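PDB 1C3P: protein (hdlp (histone deacetylase-like protein)) from Aquifex aeolicus, which is a zinc-binding homologue of the histone deacetylases with an arginase-like alpha/beta fold, and probably removes acetyl groups from acetylated lysines or related substrates. Local coordinates for residues L59-T62 with E63-N67; L69-A72 with E73-Q76; A98-T101 with G102-A106; E320-N324 with K325-L329. All blocks are in the same frame, centred on the assembly; numbering follows the deposited sequence.

Contact 1 (L59-T62 with E63-N67)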
loop_
_atom_site.group_PDB
_atom_site.type_symbol
_atom_site.label_atom_id
_atom_site.label_comp_id
_atom_site.label_asym_id
_atom_site.label_seq_id
_atom_site.Cartn_x
_atom_site.Cartn_y
_atom_site.Cartn_z
ATOM N N LEU A 59 -14.402 -10.101 -9.709
ATOM C CA LEU A 59 -14.545 -8.817 -10.403
ATOM C C LEU A 59 -13.214 -8.578 -11.147
ATOM O O LEU A 59 -13.160 -7.858 -12.145
ATOM C CB LEU A 59 -14.773 -7.666 -9.412
ATOM C CG LEU A 59 -16.113 -7.591 -8.675
ATOM C CD1 LEU A 59 -16.076 -6.502 -7.612
ATOM C CD2 LEU A 59 -17.236 -7.326 -9.695
ATOM N N PHE A 60 -12.128 -9.166 -10.639
ATOM C CA PHE A 60 -10.827 -9.017 -11.279
ATOM C C PHE A 60 -10.104 -10.331 -11.596
ATOM O O PHE A 60 -9.676 -10.558 -12.728
ATOM C CB PHE A 60 -9.889 -8.138 -10.440
ATOM C CG PHE A 60 -8.501 -7.997 -11.032
ATOM C CD1 PHE A 60 -8.320 -7.430 -12.290
ATOM C CD2 PHE A 60 -7.380 -8.446 -10.336
ATOM C CE1 PHE A 60 -7.045 -7.310 -12.853
ATOM C CE2 PHE A 60 -6.097 -8.332 -10.887
ATOM C CZ PHE A 60 -5.934 -7.758 -12.156
ATOM N N HIS A 61 -9.946 -11.189 -10.596
ATOM C CA HIS A 61 -9.231 -12.445 -10.804
ATOM C C HIS A 61 -10.026 -13.523 -11.510
ATOM O O HIS A 61 -11.257 -13.515 -11.475
ATOM C CB HIS A 61 -8.719 -12.974 -9.462
ATOM C CG HIS A 61 -7.622 -12.139 -8.890
ATOM N ND1 HIS A 61 -7.824 -11.228 -7.875
ATOM C CD2 HIS A 61 -6.315 -12.048 -9.224
ATOM C CE1 HIS A 61 -6.683 -10.614 -7.607
ATOM N NE2 HIS A 61 -5.754 -11.093 -8.411
ATOM N N THR A 62 -9.315 -14.437 -12.176
ATOM C CA THR A 62 -9.983 -15.537 -12.884
ATOM C C THR A 62 -10.266 -16.687 -11.936
ATOM O O THR A 62 -9.556 -16.894 -10.948
ATOM C CB THR A 62 -9.146 -16.049 -14.071
ATOM O OG1 THR A 62 -7.847 -16.459 -13.623
ATOM C CG2 THR A 62 -9.001 -14.961 -15.107
ATOM N N GLU A 63 -11.320 -17.435 -12.232
ATOM C CA GLU A 63 -11.713 -18.544 -11.379
ATOM C C GLU A 63 -10.684 -19.620 -11.142
ATOM O O GLU A 63 -10.552 -20.100 -10.018
ATOM C CB GLU A 63 -12.981 -19.213 -11.902
ATOM C CG GLU A 63 -14.264 -18.579 -11.456
ATOM C CD GLU A 63 -15.437 -19.529 -11.608
ATOM O OE1 GLU A 63 -15.406 -20.609 -10.975
ATOM O OE2 GLU A 63 -16.383 -19.198 -12.355
ATOM N N ASP A 64 -9.976 -20.022 -12.194
ATOM C CA ASP A 64 -8.976 -21.078 -12.062
ATOM C C ASP A 64 -7.871 -20.658 -11.078
ATOM O O ASP A 64 -7.392 -21.477 -10.281
ATOM C CB ASP A 64 -8.335 -21.413 -13.412
ATOM C CG ASP A 64 -7.625 -20.218 -14.041
ATOM O OD1 ASP A 64 -6.760 -20.424 -14.922
ATOM O OD2 ASP A 64 -7.940 -19.068 -13.670
ATOM N N TYR A 65 -7.464 -19.391 -11.150
ATOM C CA TYR A 65 -6.427 -18.865 -10.258
ATOM C C TYR A 65 -6.936 -18.830 -8.813
ATOM O O TYR A 65 -6.260 -19.322 -7.916
ATOM C CB TYR A 65 -5.972 -17.452 -10.705
ATOM C CG TYR A 65 -4.995 -16.800 -9.740
ATOM C CD1 TYR A 65 -3.807 -17.446 -9.370
ATOM C CD2 TYR A 65 -5.270 -15.549 -9.174
ATOM C CE1 TYR A 65 -2.919 -16.865 -8.451
ATOM C CE2 TYR A 65 -4.390 -14.960 -8.253
ATOM C CZ TYR A 65 -3.224 -15.619 -7.891
ATOM O OH TYR A 65 -2.388 -15.063 -6.941
ATOM N N ILE A 66 -8.124 -18.270 -8.597
ATOM C CA ILE A 66 -8.693 -18.199 -7.257
ATOM C C ILE A 66 -8.869 -19.602 -6.711
ATOM O O ILE A 66 -8.506 -19.849 -5.568
ATOM C CB ILE A 66 -10.066 -17.468 -7.250
ATOM C CG1 ILE A 66 -9.862 -16.009 -7.639
ATOM C CG2 ILE A 66 -10.723 -17.566 -5.865
ATOM C CD1 ILE A 66 -8.977 -15.248 -6.634
ATOM N N ASN A 67 -9.406 -20.524 -7.519
ATOM C CA ASN A 67 -9.606 -21.891 -7.030
ATOM C C ASN A 67 -8.292 -22.542 -6.639
ATOM O O ASN A 67 -8.245 -23.333 -5.687
ATOM C CB ASN A 67 -10.330 -22.782 -8.050
ATOM C CG ASN A 67 -11.800 -22.416 -8.216
ATOM O OD1 ASN A 67 -12.395 -21.774 -7.359
ATOM N ND2 ASN A 67 -12.390 -22.844 -9.317
#

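Contact 2 (L69-A72 with E73-Q76)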
loop_
_atom_site.group_PDB
_atom_site.type_symbol
_atom_site.label_atom_id
_atom_site.label_comp_id
_atom_site.label_asym_id
_atom_site.label_seq_id
_atom_site.Cartn_x
_atom_site.Cartn_y
_atom_site.Cartn_z
ATOM N N LEU A 69 -5.648 -20.962 -5.412
ATOM C CA LEU A 69 -5.218 -20.417 -4.130
ATOM C C LEU A 69 -5.959 -21.120 -2.989
ATOM O O LEU A 69 -5.376 -21.434 -1.946
ATOM C CB LEU A 69 -5.495 -18.909 -4.050
ATOM C CG LEU A 69 -4.727 -17.975 -4.988
ATOM C CD1 LEU A 69 -5.254 -16.551 -4.858
ATOM C CD2 LEU A 69 -3.256 -18.023 -4.651
ATOM N N MET A 70 -7.249 -21.360 -3.179
ATOM C CA MET A 70 -8.034 -22.027 -2.139
ATOM C C MET A 70 -7.597 -23.465 -1.906
ATOM O O MET A 70 -7.551 -23.921 -0.771
ATOM C CB MET A 70 -9.511 -22.015 -2.492
ATOM C CG MET A 70 -10.065 -20.606 -2.688
ATOM S SD MET A 70 -11.840 -20.614 -3.104
ATOM C CE MET A 70 -12.527 -20.976 -1.509
ATOM N N GLU A 71 -7.310 -24.184 -2.985
ATOM C CA GLU A 71 -6.884 -25.575 -2.876
ATOM C C GLU A 71 -5.481 -25.662 -2.280
ATOM O O GLU A 71 -5.218 -26.473 -1.384
ATOM C CB GLU A 71 -6.894 -26.237 -4.254
ATOM C CG GLU A 71 -6.467 -27.680 -4.227
ATOM C CD GLU A 71 -7.564 -28.621 -3.749
ATOM O OE1 GLU A 71 -7.383 -29.853 -3.880
ATOM O OE2 GLU A 71 -8.604 -28.136 -3.256
ATOM N N ALA A 72 -4.572 -24.823 -2.765
ATOM C CA ALA A 72 -3.208 -24.833 -2.249
ATOM C C ALA A 72 -3.183 -24.557 -0.750
ATOM O O ALA A 72 -2.479 -25.231 0.009
ATOM C CB ALA A 72 -2.365 -23.785 -2.963
ATOM N N GLU A 73 -3.949 -23.562 -0.312
ATOM C CA GLU A 73 -3.945 -23.233 1.100
ATOM C C GLU A 73 -4.516 -24.303 2.028
ATOM O O GLU A 73 -3.872 -24.686 3.014
ATOM C CB GLU A 73 -4.700 -21.933 1.338
ATOM C CG GLU A 73 -4.732 -21.535 2.791
ATOM C CD GLU A 73 -5.577 -20.303 3.033
ATOM O OE1 GLU A 73 -5.092 -19.186 2.770
ATOM O OE2 GLU A 73 -6.738 -20.460 3.474
ATOM N N ARG A 74 -5.712 -24.800 1.729
ATOM C CA ARG A 74 -6.305 -25.765 2.644
ATOM C C ARG A 74 -5.625 -27.121 2.655
ATOM O O ARG A 74 -5.634 -27.804 3.674
ATOM C CB ARG A 74 -7.819 -25.925 2.392
ATOM C CG ARG A 74 -8.217 -26.545 1.078
ATOM C CD ARG A 74 -9.746 -26.569 0.938
ATOM N NE ARG A 74 -10.069 -27.491 -0.133
ATOM C CZ ARG A 74 -10.215 -28.803 0.022
ATOM N NH1 ARG A 74 -10.084 -29.366 1.223
ATOM N NH2 ARG A 74 -10.401 -29.566 -1.054
ATOM N N CYS A 75 -5.042 -27.518 1.533
ATOM C CA CYS A 75 -4.352 -28.811 1.476
ATOM C C CYS A 75 -2.860 -28.613 1.749
ATOM O O CYS A 75 -2.079 -29.572 1.788
ATOM C CB CYS A 75 -4.562 -29.468 0.109
ATOM S SG CYS A 75 -6.278 -29.928 -0.249
ATOM N N GLN A 76 -2.480 -27.352 1.929
ATOM C CA GLN A 76 -1.109 -26.959 2.221
ATOM C C GLN A 76 -0.140 -27.598 1.224
ATOM O O GLN A 76 0.732 -28.389 1.586
ATOM C CB GLN A 76 -0.778 -27.359 3.667
ATOM C CG GLN A 76 0.326 -26.527 4.275
ATOM C CD GLN A 76 -0.070 -25.072 4.393
ATOM O OE1 GLN A 76 -0.543 -24.473 3.432
ATOM N NE2 GLN A 76 0.136 -24.491 5.561
HETATM O O HOH W 1 -10.352 -26.458 -3.009
#

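Contact 3 (A98-T101 with G102-A106)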
loop_
_atom_site.group_PDB
_atom_site.type_symbol
_atom_site.label_atom_id
_atom_site.label_comp_id
_atom_site.label_asym_id
_atom_site.label_seq_id
_atom_site.Cartn_x
_atom_site.Cartn_y
_atom_site.Cartn_z
ATOM N N ALA A 98 -1.899 -17.036 4.567
ATOM C CA ALA A 98 -2.050 -15.651 4.170
ATOM C C ALA A 98 -2.419 -15.673 2.692
ATOM O O ALA A 98 -3.026 -14.740 2.190
ATOM C CB ALA A 98 -0.740 -14.889 4.344
ATOM N N MET A 99 -2.088 -16.764 2.005
ATOM C CA MET A 99 -2.313 -16.801 0.551
ATOM C C MET A 99 -3.751 -16.657 0.108
ATOM O O MET A 99 -4.017 -16.111 -0.962
ATOM C CB MET A 99 -1.696 -18.064 -0.060
ATOM C CG MET A 99 -2.570 -19.292 0.004
ATOM S SD MET A 99 -1.524 -20.743 -0.325
ATOM C CE MET A 99 -0.953 -20.380 -2.019
ATOM N N PHE A 100 -4.694 -17.160 0.894
ATOM C CA PHE A 100 -6.092 -16.968 0.502
ATOM C C PHE A 100 -6.941 -16.387 1.630
ATOM O O PHE A 100 -7.650 -15.406 1.432
ATOM C CB PHE A 100 -6.746 -18.268 0.034
ATOM C CG PHE A 100 -8.153 -18.070 -0.429
ATOM C CD1 PHE A 100 -8.412 -17.475 -1.663
ATOM C CD2 PHE A 100 -9.226 -18.376 0.414
ATOM C CE1 PHE A 100 -9.723 -17.180 -2.050
ATOM C CE2 PHE A 100 -10.537 -18.082 0.034
ATOM C CZ PHE A 100 -10.786 -17.482 -1.199
ATOM N N THR A 101 -6.873 -16.973 2.819
ATOM C CA THR A 101 -7.688 -16.457 3.919
ATOM C C THR A 101 -7.288 -15.035 4.306
ATOM O O THR A 101 -8.126 -14.145 4.328
ATOM C CB THR A 101 -7.596 -17.389 5.132
ATOM O OG1 THR A 101 -8.095 -18.681 4.758
ATOM C CG2 THR A 101 -8.430 -16.872 6.282
ATOM N N GLY A 102 -6.007 -14.828 4.596
ATOM C CA GLY A 102 -5.530 -13.499 4.956
ATOM C C GLY A 102 -5.721 -12.542 3.789
ATOM O O GLY A 102 -6.165 -11.414 3.969
ATOM N N SER A 103 -5.378 -12.987 2.584
ATOM C CA SER A 103 -5.548 -12.132 1.403
ATOM C C SER A 103 -7.013 -11.790 1.178
ATOM O O SER A 103 -7.347 -10.637 0.871
ATOM C CB SER A 103 -4.968 -12.809 0.156
ATOM O OG SER A 103 -3.554 -12.914 0.272
ATOM N N SER A 104 -7.898 -12.771 1.334
ATOM C CA SER A 104 -9.327 -12.484 1.158
ATOM C C SER A 104 -9.850 -11.496 2.202
ATOM O O SER A 104 -10.750 -10.697 1.943
ATOM C CB SER A 104 -10.144 -13.777 1.247
ATOM O OG SER A 104 -9.929 -14.549 0.088
ATOM N N LEU A 105 -9.284 -11.558 3.391
ATOM C CA LEU A 105 -9.718 -10.675 4.451
ATOM C C LEU A 105 -9.271 -9.234 4.158
ATOM O O LEU A 105 -10.011 -8.277 4.373
ATOM C CB LEU A 105 -9.139 -11.183 5.774
ATOM C CG LEU A 105 -9.792 -10.723 7.067
ATOM C CD1 LEU A 105 -11.275 -11.166 7.079
ATOM C CD2 LEU A 105 -9.016 -11.337 8.258
ATOM N N ALA A 106 -8.060 -9.087 3.647
ATOM C CA ALA A 106 -7.529 -7.764 3.313
ATOM C C ALA A 106 -8.323 -7.163 2.158
ATOM O O ALA A 106 -8.566 -5.957 2.114
ATOM C CB ALA A 106 -6.028 -7.881 2.931
#

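Contact 4 (E320-N324 with K325-L329)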
loop_
_atom_site.group_PDB
_atom_site.type_symbol
_atom_site.label_atom_id
_atom_site.label_comp_id
_atom_site.label_asym_id
_atom_site.label_seq_id
_atom_site.Cartn_x
_atom_site.Cartn_y
_atom_site.Cartn_z
ATOM N N GLU A 320 3.464 13.743 21.172
ATOM C CA GLU A 320 4.834 13.806 20.703
ATOM C C GLU A 320 5.637 12.589 21.125
ATOM O O GLU A 320 6.641 12.260 20.506
ATOM C CB GLU A 320 5.517 15.094 21.164
ATOM C CG GLU A 320 5.616 15.276 22.652
ATOM C CD GLU A 320 6.403 16.522 23.004
ATOM O OE1 GLU A 320 7.610 16.575 22.679
ATOM O OE2 GLU A 320 5.814 17.453 23.594
ATOM N N LYS A 321 5.161 11.888 22.144
ATOM C CA LYS A 321 5.866 10.722 22.664
ATOM C C LYS A 321 5.002 9.465 22.695
ATOM O O LYS A 321 3.775 9.550 22.663
ATOM C CB LYS A 321 6.310 11.025 24.091
ATOM C CG LYS A 321 5.110 11.280 25.013
ATOM C CD LYS A 321 4.264 12.480 24.552
ATOM C CE LYS A 321 2.930 12.552 25.276
ATOM N NZ LYS A 321 3.105 12.615 26.757
ATOM N N LEU A 322 5.649 8.302 22.749
ATOM C CA LEU A 322 4.924 7.036 22.868
ATOM C C LEU A 322 4.799 6.782 24.372
ATOM O O LEU A 322 5.707 7.135 25.121
ATOM C CB LEU A 322 5.702 5.881 22.246
ATOM C CG LEU A 322 5.967 5.923 20.746
ATOM C CD1 LEU A 322 6.469 4.541 20.336
ATOM C CD2 LEU A 322 4.695 6.273 19.984
ATOM N N ASN A 323 3.690 6.195 24.819
ATOM C CA ASN A 323 3.523 5.919 26.252
ATOM C C ASN A 323 4.195 4.581 26.529
ATOM O O ASN A 323 4.710 3.947 25.607
ATOM C CB ASN A 323 2.050 5.821 26.639
ATOM C CG ASN A 323 1.442 4.484 26.267
ATOM O OD1 ASN A 323 1.444 4.094 25.102
ATOM N ND2 ASN A 323 0.925 3.767 27.264
ATOM N N ASN A 324 4.181 4.132 27.784
ATOM C CA ASN A 324 4.834 2.869 28.119
ATOM C C ASN A 324 4.234 1.632 27.467
ATOM O O ASN A 324 4.960 0.766 26.973
ATOM C CB ASN A 324 4.884 2.669 29.634
ATOM C CG ASN A 324 5.824 3.631 30.306
ATOM O OD1 ASN A 324 7.003 3.710 29.951
ATOM N ND2 ASN A 324 5.320 4.365 31.288
ATOM N N LYS A 325 2.913 1.548 27.469
ATOM C CA LYS A 325 2.248 0.404 26.875
ATOM C C LYS A 325 2.695 0.260 25.420
ATOM O O LYS A 325 3.004 -0.839 24.958
ATOM C CB LYS A 325 0.735 0.595 26.964
ATOM C CG LYS A 325 -0.071 -0.597 26.504
ATOM C CD LYS A 325 -1.505 -0.484 26.991
ATOM C CE LYS A 325 -1.549 -0.429 28.516
ATOM N NZ LYS A 325 -2.935 -0.396 29.066
ATOM N N ALA A 326 2.747 1.378 24.710
ATOM C CA ALA A 326 3.160 1.374 23.299
ATOM C C ALA A 326 4.629 0.959 23.084
ATOM O O ALA A 326 4.934 0.146 22.200
ATOM C CB ALA A 326 2.904 2.752 22.698
ATOM N N LYS A 327 5.549 1.498 23.879
ATOM C CA LYS A 327 6.961 1.130 23.713
ATOM C C LYS A 327 7.168 -0.358 24.016
ATOM O O LYS A 327 7.883 -1.068 23.302
ATOM C CB LYS A 327 7.859 1.965 24.639
ATOM C CG LYS A 327 7.682 3.472 24.509
ATOM C CD LYS A 327 8.698 4.224 25.377
ATOM C CE LYS A 327 8.340 5.697 25.550
ATOM N NZ LYS A 327 8.213 6.474 24.290
ATOM N N GLU A 328 6.535 -0.842 25.076
ATOM C CA GLU A 328 6.681 -2.245 25.424
ATOM C C GLU A 328 6.112 -3.148 24.331
ATOM O O GLU A 328 6.682 -4.201 24.015
ATOM C CB GLU A 328 6.026 -2.494 26.781
ATOM C CG GLU A 328 6.742 -1.713 27.870
ATOM C CD GLU A 328 6.159 -1.910 29.254
ATOM O OE1 GLU A 328 6.022 -3.071 29.686
ATOM O OE2 GLU A 328 5.861 -0.895 29.918
ATOM N N LEU A 329 5.002 -2.724 23.736
ATOM C CA LEU A 329 4.395 -3.489 22.648
ATOM C C LEU A 329 5.424 -3.632 21.523
ATOM O O LEU A 329 5.736 -4.741 21.097
ATOM C CB LEU A 329 3.153 -2.766 22.106
ATOM C CG LEU A 329 2.571 -3.300 20.781
ATOM C CD1 LEU A 329 2.119 -4.751 20.947
ATOM C CD2 LEU A 329 1.423 -2.421 20.338
#

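Contact 1 (L59-T62 with E63-N67)
Thr62 and Asp64 make the polar link where the loop 59-62 runs into helix 63-75. Thr62 OG1 gives its proton to Asp64 OD2 at 2.6 Å, meeting that oxygen almost end-on. Thr62 is the N-cap residue, yet its hydroxyl makes no capping bond. Asp64 CG stands between its backbone N and carbonyl carbon (chi1 60°), which folds the carboxylate back toward Thr62 and lets OD2 also take a weak bond from Tyr65 N. Ile66 N donates to Thr62 O at 3.1 Å in a nearly straight bond of 173°, closing the first helical turn.

The van der Waals contacts gather round His61. The side chains of His61 and Tyr65 lie side by side and point the same way, but their ring planes are 44° apart, and His61 CD2 comes to the rim of the tyrosine ring, 3.6 Å from Tyr65 CE2. Ile66 crosses His61 at about a right angle, placing CD1 3.6 Å from His61 CB. Phe60 covers one imidazole face.

Ser136 shares the Thr62 hydroxyl, and Tyr65 OH bonds to Tyr143 O. Ile66 rests on Lys54 and Leu57 of helix 54-57, while Phe60 packs on Ala148 of helix 146-156.

Contact 2 (L69-A72 with E73-Q76)
Glu71 brings its carboxylate obliquely to the guanidinium of Arg74, the two planes turned 73° apart. Cys75 SG lies over the centre of one guanidinium face, 4.0 Å above the plane, and a water sits at the edge, in plane with the group, accepting from Arg74 NE at 3.1 Å. The salt bridge, Glu71 OE2 to Arg74 NH2 at 3.2 Å, is also a weak hydrogen bond, bent to 129° at the proton. Glu71 can curl forward along the helix because its chain bends at chi2 (79°). Arg74 CG, held between its backbone N and carbonyl carbon, lies 3.3 Å from Met70 O, and the chain runs extended from there to NE.

Beneath the side chains, Glu73 N, Arg74 N and Cys75 N bond to Leu69 O, Met70 O and Glu71 O. The Glu73 carboxylate leads off to helix 98-118, where OE2 pairs with Thr101 OG1 and OE1 with Phe100 N; Ala72 packs there on Met99.

Gln76 leaves helical geometry with positive phi. It is the C-prime residue of a Schellman motif, with Cys77 N turned back to Ala72 O and Gln76 N weakly bonded to Glu73 O, the arrangement that typically terminates an alpha-helix.

Contact 3 (A98-T101 with G102-A106)
The opening turns of helix 98-118 begin with a wider pi-type turn at 98-101, where Ser103 reaches back five residues to Ala98. Both its hydroxyl and its amide use the same acceptor: Ser103 OG lies 2.7 Å from Ala98 O and Ser103 N 3.0 Å from it, the amide bond being bent to 135°. The serine oxygen sits beside its own backbone N (chi1 -67°), which brings it back along the helix to that carbonyl.

One residue on, Ser104 treats Phe100 O in the same fashion but at the usual alpha-helical spacing. Ser104 N and Ser104 OG approach Phe100 O from opposite faces of the carbonyl plane, at 2.6 Å and 2.8 Å. A serine hydroxyl returned to the carbonyl of the preceding turn is a familiar way for a buried serine to satisfy its polar end inside a helix, and here it occurs twice in succession, with the backbone passing from the pi-type turn into regular alpha-helix. Leu105 N, bonded to Thr101 O, continues the alpha-helical pattern.

Ser104 OG also lies over one face of the Phe100 ring, 3.3 Å above its plane and displaced toward the rim, with Phe100 CZ its nearest ring atom. Phe100 CG is anti to the backbone N (chi1 -177°), which turns a face of the ring to the serine hydroxyl; Leu57 of helix 54-57 packs on both residues. Gly102 passes Ala98, its C 3.8 Å from Ala98 O. Ala98 itself packs on Tyr17, and Ser103 on Ile144.

Contact 4 (E320-N324 with K325-L329)
The chain runs extended through Lys321 and Leu322 and turns into helix at Asn324, with Lys327 N bonded to Asn323 O at 3.1 Å and Glu328 N to Asn324 O at 2.9 Å. Lys327 bends back beyond the start of its own helix. Its chain is stretched out as far as CE and kinks at chi4 (-58°), which sets NZ 2.7 Å from Leu322 O. That ammonium stands above the carbonyl plane of Leu322, with a C=O...N angle of 115°, and so does not follow a lone pair. The same NZ has its stronger partner in Leu348 O, outside this turn, and the lysine connects two pieces of main chain.

The aliphatic part of Lys327 runs back along the start of the helix: CG is 3.2 Å from Asn323 O, and CE also lies close to Leu322 O. On the apolar side, Leu322 CB faces Ala326 CB at 4.2 Å, and both side chains pack on Phe34 of helix 28-37 and on Met38.

Asn323 occupies the N-cap position, with its side chain alongside that of Lys325. The arrangement is that of a helix N-terminus, an asparagine at the N-cap and the first turn closed by main-chain bonds.

In the fold
From the N terminus, contact 1 comes first, where the loop after helix 54-57 enters helix 63-75; contact 2 lies at the far end of that same helix. Contact 3 follows at the start of helix 98-118, and contact 4 much later, at the start of helix 324-332. Each is local, and the four run in series without nesting or crossing. Contacts 1, 2 and 3 form one cluster: Phe100 touches both Ile66 and Met70, contacts 2 and 3 are bonded to each other through Glu73, and Ile66 and Phe100 both pack on helix 54-57. Contact 4 stands apart, its centre about 43 Å from that of contact 1, across the centre of the chain, where helix 324-332 packs against helix 28-37.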